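Local coordinates for protein catechol 2,3-dioxygenase (Rhodococcus sp., PDB 2WL9) that probably catalyses the iron-dependent, ring-opening extradiol cleavage of catechols by molecular oxygen in the breakdown of aromatic hydrocarbons, at residues C[42-50]-C[119-130]; C[82-92]-C[103-111]. All blocks are in the same frame, centred on the assembly; numbering follows the deposited sequence.

How the interactions relate
Both contacts lie on the N-terminal sheet of vicinal oxygen chelate type or on the chain leaving it, and not at the iron site of H149, H212, Y253 and E263. Interaction 2 (82-92 with 103-111) pairs strand 90-91, at one edge of the sheet within this chain, with 104-109, whose other neighbour is strand 115-120. Interaction 1 (42-50 with 119-130) takes in the last residues of strand 115-120 and ties the chain that follows to the turn after strand 40-44. Their centres lie 24 Å apart, yet they join directly: Y120 O is 3.1 Å from L103 N, probably hydrogen-bonded, at a classic beta bulge. In sequence interaction 2 is nested within interaction 1. In interaction 1 the side chain of M45 is about 13 Å from the bound iron.

Interaction 1: residues C[42-50]-C[119-130]; sequences YLRMDRWHH and FYGPQVDTSSPF
The carbonyl oxygen S128 O is gripped by two nitrogens of one guanidinium, R44 NH1 at 2.7 Å and R44 NH2 at 2.9 Å, arriving from opposite faces of the carbonyl plane. R44 holds its chain extended, with CG anti to the backbone N (chi1 176°), which carries the flat cation across to the turn D125-S128. Within its own segment, NE bonds to W48 O and NH2 to R47 O, both lying at the guanidinium edge; these in-plane bonds fix its rotation, and Q31 of strand 31-33 shares a further bond with NH1. Arginine suits this place because its planar fan of N-H groups can satisfy several backbone carbonyls at once. R47 O also accepts from D125 N at 2.9 Å, and H49 N gives a nearly straight bond (170°) to Q123 O; the two flank the single backbone bridge between W48 and V124.

Side chains fill in around this frame. P122 CB sits 3.6 Å from the centroid of the W48 six-membered ring, almost on its normal, a CH-pi contact made by a rigid, flat-sided proline; W48 CZ3 meets the edge of the F119 ring. V124 CG1 lies over one face of the R47 guanidinium, 3.6 Å from NH1. Q123 NE2 donates to the syn lone pair of D125 OD1, while D125 OD2 lies at the edge of the H49 ring, 3.2 Å from CD2. H49 NE2 itself bonds to D35.

F130 turns its ring edge to R44 O and a face to M45 O. The contact thus fastens the segment leaving strand 115-120 to the turn after strand 40-44, with strand 31-33 alongside R44, H49 and F130 and R68 of strand 61-68 against W48 and P122; E276 of a second subunit forms a salt bridge with R47.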
loop_
_atom_site.group_PDB
_atom_site.type_symbol
_atom_site.label_atom_id
_atom_site.label_comp_id
_atom_site.label_asym_id
_atom_site.label_seq_id
_atom_site.Cartn_x
_atom_site.Cartn_y
_atom_site.Cartn_z
ATOM N N TYR C 42 4.673 -42.049 -3.075
ATOM C CA TYR C 42 5.029 -40.713 -2.592
ATOM C C TYR C 42 3.815 -39.927 -2.113
ATOM O O TYR C 42 2.694 -40.130 -2.582
ATOM C CB TYR C 42 5.741 -39.893 -3.679
ATOM C CG TYR C 42 6.915 -40.581 -4.342
ATOM C CD1 TYR C 42 8.226 -40.305 -3.956
ATOM C CD2 TYR C 42 6.705 -41.508 -5.363
ATOM C CE1 TYR C 42 9.301 -40.950 -4.563
ATOM C CE2 TYR C 42 7.757 -42.153 -5.969
ATOM C CZ TYR C 42 9.051 -41.872 -5.574
ATOM O OH TYR C 42 10.081 -42.525 -6.195
ATOM N N LEU C 43 4.054 -39.013 -1.181
ATOM C CA LEU C 43 3.013 -38.088 -0.763
ATOM C C LEU C 43 3.418 -36.691 -1.193
ATOM O O LEU C 43 4.513 -36.235 -0.905
ATOM C CB LEU C 43 2.784 -38.163 0.750
ATOM C CG LEU C 43 2.361 -39.524 1.318
ATOM C CD1 LEU C 43 2.452 -39.526 2.852
ATOM C CD2 LEU C 43 0.969 -39.932 0.855
ATOM N N ARG C 44 2.520 -36.023 -1.897
ATOM C CA ARG C 44 2.790 -34.710 -2.472
ATOM C C ARG C 44 1.967 -33.661 -1.728
ATOM O O ARG C 44 0.808 -33.909 -1.391
ATOM C CB ARG C 44 2.428 -34.762 -3.959
ATOM C CG ARG C 44 2.556 -33.468 -4.711
ATOM C CD ARG C 44 2.186 -33.672 -6.167
ATOM N NE ARG C 44 2.681 -32.578 -6.994
ATOM C CZ ARG C 44 2.065 -32.096 -8.066
ATOM N NH1 ARG C 44 0.889 -32.584 -8.452
ATOM N NH2 ARG C 44 2.616 -31.096 -8.734
ATOM N N MET C 45 2.572 -32.501 -1.458
ATOM C CA MET C 45 1.903 -31.435 -0.704
ATOM C C MET C 45 1.784 -30.133 -1.498
ATOM O O MET C 45 1.078 -29.201 -1.079
ATOM C CB MET C 45 2.654 -31.135 0.600
ATOM C CG MET C 45 2.741 -32.290 1.587
ATOM S SD MET C 45 3.828 -31.892 2.962
ATOM C CE MET C 45 2.922 -30.579 3.785
ATOM N N ASP C 46 2.484 -30.061 -2.626
ATOM C CA ASP C 46 2.587 -28.822 -3.399
ATOM C C ASP C 46 3.112 -29.099 -4.806
ATOM O O ASP C 46 2.991 -30.217 -5.295
ATOM C CB ASP C 46 3.460 -27.788 -2.666
ATOM C CG ASP C 46 4.899 -28.263 -2.437
ATOM O OD1 ASP C 46 5.275 -29.369 -2.883
ATOM O OD2 ASP C 46 5.667 -27.513 -1.793
ATOM N N ARG C 47 3.699 -28.082 -5.438
ATOM C CA ARG C 47 4.258 -28.197 -6.793
ATOM C C ARG C 47 5.294 -29.323 -6.964
ATOM O O ARG C 47 5.371 -29.942 -8.028
ATOM C CB ARG C 47 4.933 -26.886 -7.174
ATOM C CG ARG C 47 4.122 -25.892 -7.990
ATOM C CD ARG C 47 5.102 -24.884 -8.636
ATOM N NE ARG C 47 6.224 -24.628 -7.731
ATOM C CZ ARG C 47 7.451 -24.248 -8.091
ATOM N NH1 ARG C 47 7.774 -24.035 -9.366
ATOM N NH2 ARG C 47 8.365 -24.073 -7.152
ATOM N N TRP C 48 6.113 -29.545 -5.934
ATOM C CA TRP C 48 7.166 -30.567 -5.968
ATOM C C TRP C 48 6.578 -31.935 -6.266
ATOM O O TRP C 48 5.478 -32.253 -5.814
ATOM C CB TRP C 48 7.884 -30.662 -4.619
ATOM C CG TRP C 48 8.764 -29.505 -4.239
ATOM C CD1 TRP C 48 8.604 -28.177 -4.574
ATOM C CD2 TRP C 48 9.907 -29.566 -3.377
ATOM N NE1 TRP C 48 9.613 -27.425 -4.009
ATOM C CE2 TRP C 48 10.419 -28.252 -3.265
ATOM C CE3 TRP C 48 10.568 -30.613 -2.712
ATOM C CZ2 TRP C 48 11.558 -27.953 -2.496
ATOM C CZ3 TRP C 48 11.700 -30.319 -1.951
ATOM C CH2 TRP C 48 12.184 -28.998 -1.851
ATOM N N HIS C 49 7.316 -32.746 -7.021
ATOM C CA HIS C 49 6.920 -34.130 -7.261
ATOM C C HIS C 49 6.444 -34.772 -5.953
ATOM O O HIS C 49 5.388 -35.422 -5.925
ATOM C CB HIS C 49 8.084 -34.925 -7.859
ATOM C CG HIS C 49 7.808 -36.391 -7.974
ATOM N ND1 HIS C 49 8.223 -37.302 -7.025
ATOM C CD2 HIS C 49 7.147 -37.105 -8.916
ATOM C CE1 HIS C 49 7.837 -38.514 -7.379
ATOM N NE2 HIS C 49 7.189 -38.423 -8.527
ATOM N N HIS C 50 7.200 -34.555 -4.873
ATOM C CA HIS C 50 6.844 -35.095 -3.555
ATOM C C HIS C 50 7.541 -34.377 -2.399
ATOM O O HIS C 50 8.594 -33.753 -2.585
ATOM C CB HIS C 50 7.187 -36.590 -3.472
ATOM C CG HIS C 50 8.658 -36.863 -3.437
ATOM N ND1 HIS C 50 9.427 -36.930 -4.576
ATOM C CD2 HIS C 50 9.504 -37.063 -2.400
ATOM C CE1 HIS C 50 10.683 -37.164 -4.245
ATOM N NE2 HIS C 50 10.759 -37.243 -2.930
ATOM N N PHE C 119 20.737 -31.633 -0.342
ATOM C CA PHE C 119 20.458 -31.706 -1.769
ATOM C C PHE C 119 20.084 -30.353 -2.351
ATOM O O PHE C 119 19.719 -29.429 -1.612
ATOM C CB PHE C 119 19.291 -32.675 -2.006
ATOM C CG PHE C 119 17.939 -32.095 -1.660
ATOM C CD1 PHE C 119 17.149 -31.504 -2.641
ATOM C CD2 PHE C 119 17.462 -32.143 -0.355
ATOM C CE1 PHE C 119 15.886 -30.975 -2.329
ATOM C CE2 PHE C 119 16.204 -31.611 -0.023
ATOM C CZ PHE C 119 15.410 -31.030 -1.017
ATOM N N TYR C 120 20.143 -30.261 -3.675
ATOM C CA TYR C 120 19.608 -29.115 -4.425
ATOM C C TYR C 120 18.841 -29.612 -5.655
ATOM O O TYR C 120 19.048 -30.738 -6.112
ATOM C CB TYR C 120 20.736 -28.157 -4.869
ATOM C CG TYR C 120 21.587 -28.687 -6.011
ATOM C CD1 TYR C 120 21.239 -28.438 -7.345
ATOM C CD2 TYR C 120 22.730 -29.453 -5.760
ATOM C CE1 TYR C 120 22.001 -28.935 -8.390
ATOM C CE2 TYR C 120 23.501 -29.954 -6.801
ATOM C CZ TYR C 120 23.127 -29.694 -8.114
ATOM O OH TYR C 120 23.885 -30.185 -9.141
ATOM N N GLY C 121 17.973 -28.757 -6.193
ATOM C CA GLY C 121 17.241 -29.058 -7.425
ATOM C C GLY C 121 16.168 -30.129 -7.299
ATOM O O GLY C 121 16.262 -31.182 -7.945
ATOM N N PRO C 122 15.124 -29.871 -6.489
ATOM C CA PRO C 122 14.009 -30.819 -6.449
ATOM C C PRO C 122 13.294 -30.871 -7.789
ATOM O O PRO C 122 13.242 -29.856 -8.502
ATOM C CB PRO C 122 13.068 -30.208 -5.409
ATOM C CG PRO C 122 13.374 -28.742 -5.455
ATOM C CD PRO C 122 14.861 -28.692 -5.638
ATOM N N GLN C 123 12.772 -32.050 -8.130
ATOM C CA GLN C 123 11.880 -32.210 -9.268
ATOM C C GLN C 123 10.536 -31.557 -8.937
ATOM O O GLN C 123 9.899 -31.892 -7.941
ATOM C CB GLN C 123 11.682 -33.700 -9.602
ATOM C CG GLN C 123 10.678 -33.985 -10.734
ATOM C CD GLN C 123 10.333 -35.467 -10.877
ATOM O OE1 GLN C 123 11.146 -36.346 -10.585
ATOM N NE2 GLN C 123 9.119 -35.746 -11.327
ATOM N N VAL C 124 10.124 -30.628 -9.789
ATOM C CA VAL C 124 8.859 -29.921 -9.633
ATOM C C VAL C 124 7.944 -30.318 -10.793
ATOM O O VAL C 124 8.349 -30.285 -11.967
ATOM C CB VAL C 124 9.097 -28.380 -9.581
ATOM C CG1 VAL C 124 7.799 -27.615 -9.328
ATOM C CG2 VAL C 124 10.117 -28.044 -8.502
ATOM N N ASP C 125 6.727 -30.743 -10.455
ATOM C CA ASP C 125 5.764 -31.190 -11.444
ATOM C C ASP C 125 4.746 -30.080 -11.661
ATOM O O ASP C 125 3.569 -30.217 -11.338
ATOM C CB ASP C 125 5.090 -32.500 -11.007
ATOM C CG ASP C 125 6.046 -33.695 -11.024
ATOM O OD1 ASP C 125 7.154 -33.598 -11.611
ATOM O OD2 ASP C 125 5.680 -34.751 -10.462
ATOM N N THR C 126 5.228 -28.970 -12.215
ATOM C CA THR C 126 4.398 -27.801 -12.460
ATOM C C THR C 126 3.219 -28.163 -13.360
ATOM O O THR C 126 2.102 -27.688 -13.135
ATOM C CB THR C 126 5.240 -26.640 -13.050
ATOM O OG1 THR C 126 6.390 -26.431 -12.225
ATOM C CG2 THR C 126 4.436 -25.332 -13.113
ATOM N N SER C 127 3.463 -29.038 -14.338
ATOM C CA SER C 127 2.466 -29.399 -15.363
ATOM C C SER C 127 1.215 -30.125 -14.856
ATOM O O SER C 127 0.175 -30.111 -15.514
ATOM C CB SER C 127 3.119 -30.240 -16.458
ATOM O OG SER C 127 3.597 -31.463 -15.931
ATOM N N SER C 128 1.323 -30.784 -13.710
ATOM C CA SER C 128 0.175 -31.470 -13.134
ATOM C C SER C 128 -0.053 -30.894 -11.753
ATOM O O SER C 128 0.612 -31.291 -10.796
ATOM C CB SER C 128 0.406 -32.979 -13.064
ATOM O OG SER C 128 -0.830 -33.659 -12.918
ATOM N N PRO C 129 -0.982 -29.930 -11.649
ATOM C CA PRO C 129 -1.126 -29.175 -10.415
ATOM C C PRO C 129 -1.508 -30.061 -9.245
ATOM O O PRO C 129 -2.170 -31.089 -9.433
ATOM C CB PRO C 129 -2.251 -28.180 -10.719
ATOM C CG PRO C 129 -2.919 -28.675 -11.932
ATOM C CD PRO C 129 -1.925 -29.489 -12.690
ATOM N N PHE C 130 -1.069 -29.661 -8.056
ATOM C CA PHE C 130 -1.441 -30.329 -6.813
ATOM C C PHE C 130 -2.946 -30.573 -6.747
ATOM O O PHE C 130 -3.748 -29.653 -6.930
ATOM C CB PHE C 130 -0.976 -29.516 -5.603
ATOM C CG PHE C 130 -1.453 -30.061 -4.285
ATOM C CD1 PHE C 130 -0.877 -31.210 -3.736
ATOM C CD2 PHE C 130 -2.481 -29.429 -3.592
ATOM C CE1 PHE C 130 -1.325 -31.713 -2.525
ATOM C CE2 PHE C 130 -2.938 -29.928 -2.375
ATOM C CZ PHE C 130 -2.356 -31.073 -1.837
HETATM O O HOH W 1 7.505 -24.007 -12.181
HETATM O O HOH W 2 10.086 -33.493 -5.537
#

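Interaction 2: residues C[82-92]-C[103-111]; sequences LKNAGIPFEVA and LGLVKLHDP
L108 places its CG between the backbone N and the carbonyl carbon (chi1 61°), which carries CD1 to the end of helix 72-84, where it meets L82 CD2 tip to tip at 3.9 Å. F89 adopts a similar first torsion (63°), and its CD2 comes obliquely to V106 CG2 at 3.9 Å. I87 CG2 adds a third apolar group against L108 CD1. Branched and aromatic side chains suit this face, since their methyl and ring carbons meet between the end of helix 72-84 and strand 104-109, where A79 and L75 of the helix also touch F89 and V106 respectively.

The backbones pair antiparallel. E90 and K107 form a hydrogen-bonded pair, E90 N to K107 O at 2.6 Å and K107 N to E90 O at 2.7 Å; V91 and V106 follow as a non-hydrogen-bonded pair. A92 N then bonds to L105 O, and the small A92 CB packs tightly on L105 CD2, at 3.5 Å. At the other end a water bridges P88 O and H109 N. G86, with positive phi, closes the helix in a Schellman motif and turns the chain toward the strand.

On the opposite face E90 and K107 run side by side, E90 OE2 4.5 Å from K107 NZ. That is too long for a salt bridge, so any attraction between the charges is likely modest where E90 is exposed and K107 partly so; backbone bonds and the apolar face supply the main direct links.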
loop_
_atom_site.group_PDB
_atom_site.type_symbol
_atom_site.label_atom_id
_atom_site.label_comp_id
_atom_site.label_asym_id
_atom_site.label_seq_id
_atom_site.Cartn_x
_atom_site.Cartn_y
_atom_site.Cartn_z
ATOM N N LEU C 82 31.837 -29.863 5.985
ATOM C CA LEU C 82 31.769 -31.193 6.595
ATOM C C LEU C 82 33.143 -31.855 6.634
ATOM O O LEU C 82 33.533 -32.436 7.653
ATOM C CB LEU C 82 30.770 -32.086 5.848
ATOM C CG LEU C 82 29.291 -31.683 5.886
ATOM C CD1 LEU C 82 28.493 -32.487 4.857
ATOM C CD2 LEU C 82 28.704 -31.868 7.282
ATOM N N LYS C 83 33.869 -31.750 5.523
ATOM C CA LYS C 83 35.225 -32.276 5.412
ATOM C C LYS C 83 36.180 -31.603 6.408
ATOM O O LYS C 83 37.037 -32.269 6.994
ATOM C CB LYS C 83 35.733 -32.137 3.972
ATOM C CG LYS C 83 37.081 -32.806 3.708
ATOM C CD LYS C 83 37.469 -32.730 2.244
ATOM C CE LYS C 83 38.941 -33.065 2.052
ATOM N NZ LYS C 83 39.311 -33.169 0.610
ATOM N N ASN C 84 36.020 -30.293 6.603
ATOM C CA ASN C 84 36.841 -29.536 7.560
ATOM C C ASN C 84 36.570 -29.928 9.004
ATOM O O ASN C 84 37.486 -29.939 9.836
ATOM C CB ASN C 84 36.630 -28.032 7.391
ATOM C CG ASN C 84 37.231 -27.496 6.106
ATOM O OD1 ASN C 84 38.024 -28.170 5.443
ATOM N ND2 ASN C 84 36.859 -26.270 5.751
ATOM N N ALA C 85 35.309 -30.253 9.286
ATOM C CA ALA C 85 34.877 -30.680 10.610
ATOM C C ALA C 85 35.150 -32.164 10.861
ATOM O O ALA C 85 34.857 -32.674 11.942
ATOM C CB ALA C 85 33.389 -30.373 10.799
ATOM N N GLY C 86 35.708 -32.849 9.865
ATOM C CA GLY C 86 35.981 -34.281 9.969
ATOM C C GLY C 86 34.710 -35.108 10.054
ATOM O O GLY C 86 34.664 -36.131 10.744
ATOM N N ILE C 87 33.668 -34.660 9.361
ATOM C CA ILE C 87 32.407 -35.395 9.325
ATOM C C ILE C 87 32.356 -36.192 8.030
ATOM O O ILE C 87 32.462 -35.615 6.947
ATOM C CB ILE C 87 31.176 -34.468 9.447
ATOM C CG1 ILE C 87 31.148 -33.799 10.829
ATOM C CG2 ILE C 87 29.872 -35.252 9.202
ATOM C CD1 ILE C 87 30.244 -32.596 10.912
ATOM N N PRO C 88 32.213 -37.524 8.140
ATOM C CA PRO C 88 32.196 -38.385 6.963
ATOM C C PRO C 88 30.906 -38.180 6.180
ATOM O O PRO C 88 29.839 -38.029 6.780
ATOM C CB PRO C 88 32.233 -39.799 7.557
ATOM C CG PRO C 88 32.565 -39.632 9.010
ATOM C CD PRO C 88 32.026 -38.293 9.381
ATOM N N PHE C 89 31.009 -38.144 4.856
ATOM C CA PHE C 89 29.827 -38.020 4.006
ATOM C C PHE C 89 30.026 -38.712 2.670
ATOM O O PHE C 89 31.153 -38.981 2.255
ATOM C CB PHE C 89 29.420 -36.550 3.804
ATOM C CG PHE C 89 30.454 -35.716 3.093
ATOM C CD1 PHE C 89 31.402 -35.004 3.819
ATOM C CD2 PHE C 89 30.451 -35.610 1.700
ATOM C CE1 PHE C 89 32.356 -34.220 3.173
ATOM C CE2 PHE C 89 31.402 -34.828 1.039
ATOM C CZ PHE C 89 32.361 -34.136 1.775
ATOM N N GLU C 90 28.907 -38.974 2.008
ATOM C CA GLU C 90 28.864 -39.644 0.727
ATOM C C GLU C 90 28.392 -38.654 -0.331
ATOM O O GLU C 90 27.362 -38.000 -0.160
ATOM C CB GLU C 90 27.914 -40.843 0.842
ATOM C CG GLU C 90 27.658 -41.619 -0.432
ATOM C CD GLU C 90 26.868 -42.897 -0.184
ATOM O OE1 GLU C 90 27.198 -43.648 0.757
ATOM O OE2 GLU C 90 25.920 -43.164 -0.938
ATOM N N VAL C 91 29.166 -38.515 -1.405
ATOM C CA VAL C 91 28.740 -37.702 -2.540
ATOM C C VAL C 91 27.968 -38.620 -3.478
ATOM O O VAL C 91 28.544 -39.535 -4.065
ATOM C CB VAL C 91 29.926 -37.060 -3.304
ATOM C CG1 VAL C 91 29.421 -36.241 -4.511
ATOM C CG2 VAL C 91 30.762 -36.195 -2.394
ATOM N N ALA C 92 26.668 -38.370 -3.612
ATOM C CA ALA C 92 25.802 -39.230 -4.400
ATOM C C ALA C 92 26.088 -39.098 -5.888
ATOM O O ALA C 92 26.443 -38.021 -6.373
ATOM C CB ALA C 92 24.349 -38.921 -4.117
ATOM N N LEU C 103 18.776 -32.999 -8.151
ATOM C CA LEU C 103 19.895 -32.845 -9.075
ATOM C C LEU C 103 21.244 -33.251 -8.498
ATOM O O LEU C 103 22.095 -33.784 -9.216
ATOM C CB LEU C 103 19.982 -31.410 -9.577
ATOM C CG LEU C 103 18.881 -30.897 -10.500
ATOM C CD1 LEU C 103 19.195 -29.448 -10.834
ATOM C CD2 LEU C 103 18.764 -31.740 -11.775
ATOM N N GLY C 104 21.441 -32.969 -7.215
ATOM C CA GLY C 104 22.687 -33.289 -6.526
ATOM C C GLY C 104 22.406 -33.567 -5.070
ATOM O O GLY C 104 21.449 -33.030 -4.500
ATOM N N LEU C 105 23.256 -34.387 -4.459
ATOM C CA LEU C 105 22.963 -34.974 -3.171
ATOM C C LEU C 105 24.247 -35.346 -2.415
ATOM O O LEU C 105 25.260 -35.739 -3.008
ATOM C CB LEU C 105 22.066 -36.213 -3.395
ATOM C CG LEU C 105 21.611 -37.185 -2.311
ATOM C CD1 LEU C 105 20.526 -36.592 -1.459
ATOM C CD2 LEU C 105 21.089 -38.443 -2.988
ATOM N N VAL C 106 24.188 -35.179 -1.100
ATOM C CA VAL C 106 25.207 -35.646 -0.189
ATOM C C VAL C 106 24.504 -36.442 0.920
ATOM O O VAL C 106 23.462 -36.022 1.428
ATOM C CB VAL C 106 26.054 -34.435 0.324
ATOM C CG1 VAL C 106 26.223 -34.429 1.821
ATOM C CG2 VAL C 106 27.389 -34.368 -0.405
ATOM N N LYS C 107 25.046 -37.609 1.259
ATOM C CA LYS C 107 24.465 -38.446 2.310
ATOM C C LYS C 107 25.412 -38.598 3.498
ATOM O O LYS C 107 26.611 -38.854 3.322
ATOM C CB LYS C 107 24.087 -39.838 1.766
ATOM C CG LYS C 107 23.016 -39.845 0.680
ATOM C CD LYS C 107 22.815 -41.254 0.112
ATOM C CE LYS C 107 21.571 -41.342 -0.756
ATOM N NZ LYS C 107 21.526 -42.602 -1.548
ATOM N N LEU C 108 24.860 -38.452 4.700
ATOM C CA LEU C 108 25.613 -38.613 5.943
ATOM C C LEU C 108 24.681 -38.981 7.102
ATOM O O LEU C 108 23.533 -39.390 6.879
ATOM C CB LEU C 108 26.413 -37.333 6.251
ATOM C CG LEU C 108 25.662 -36.016 6.474
ATOM C CD1 LEU C 108 26.498 -35.069 7.334
ATOM C CD2 LEU C 108 25.242 -35.337 5.161
ATOM N N HIS C 109 25.168 -38.842 8.334
ATOM C CA HIS C 109 24.339 -39.046 9.520
ATOM C C HIS C 109 24.540 -37.931 10.530
ATOM O O HIS C 109 25.646 -37.419 10.684
ATOM C CB HIS C 109 24.651 -40.387 10.183
ATOM C CG HIS C 109 24.255 -41.568 9.363
ATOM N ND1 HIS C 109 25.001 -42.013 8.295
ATOM C CD2 HIS C 109 23.181 -42.387 9.441
ATOM C CE1 HIS C 109 24.408 -43.061 7.754
ATOM N NE2 HIS C 109 23.302 -43.308 8.431
ATOM N N ASP C 110 23.478 -37.564 11.234
ATOM C CA ASP C 110 23.624 -36.597 12.316
ATOM C C ASP C 110 24.216 -37.310 13.543
ATOM O O ASP C 110 24.457 -38.521 13.481
ATOM C CB ASP C 110 22.304 -35.842 12.586
ATOM C CG ASP C 110 21.314 -36.613 13.453
ATOM O OD1 ASP C 110 21.593 -37.748 13.896
ATOM O OD2 ASP C 110 20.224 -36.048 13.688
ATOM N N PRO C 111 24.479 -36.577 14.644
ATOM C CA PRO C 111 25.125 -37.239 15.785
ATOM C C PRO C 111 24.251 -38.283 16.473
ATOM O O PRO C 111 24.781 -39.216 17.078
ATOM C CB PRO C 111 25.433 -36.080 16.736
ATOM C CG PRO C 111 25.532 -34.887 15.843
ATOM C CD PRO C 111 24.465 -35.111 14.811
HETATM O O HOH W 3 28.305 -38.820 8.759
HETATM O O HOH W 4 25.064 -35.762 -6.301
#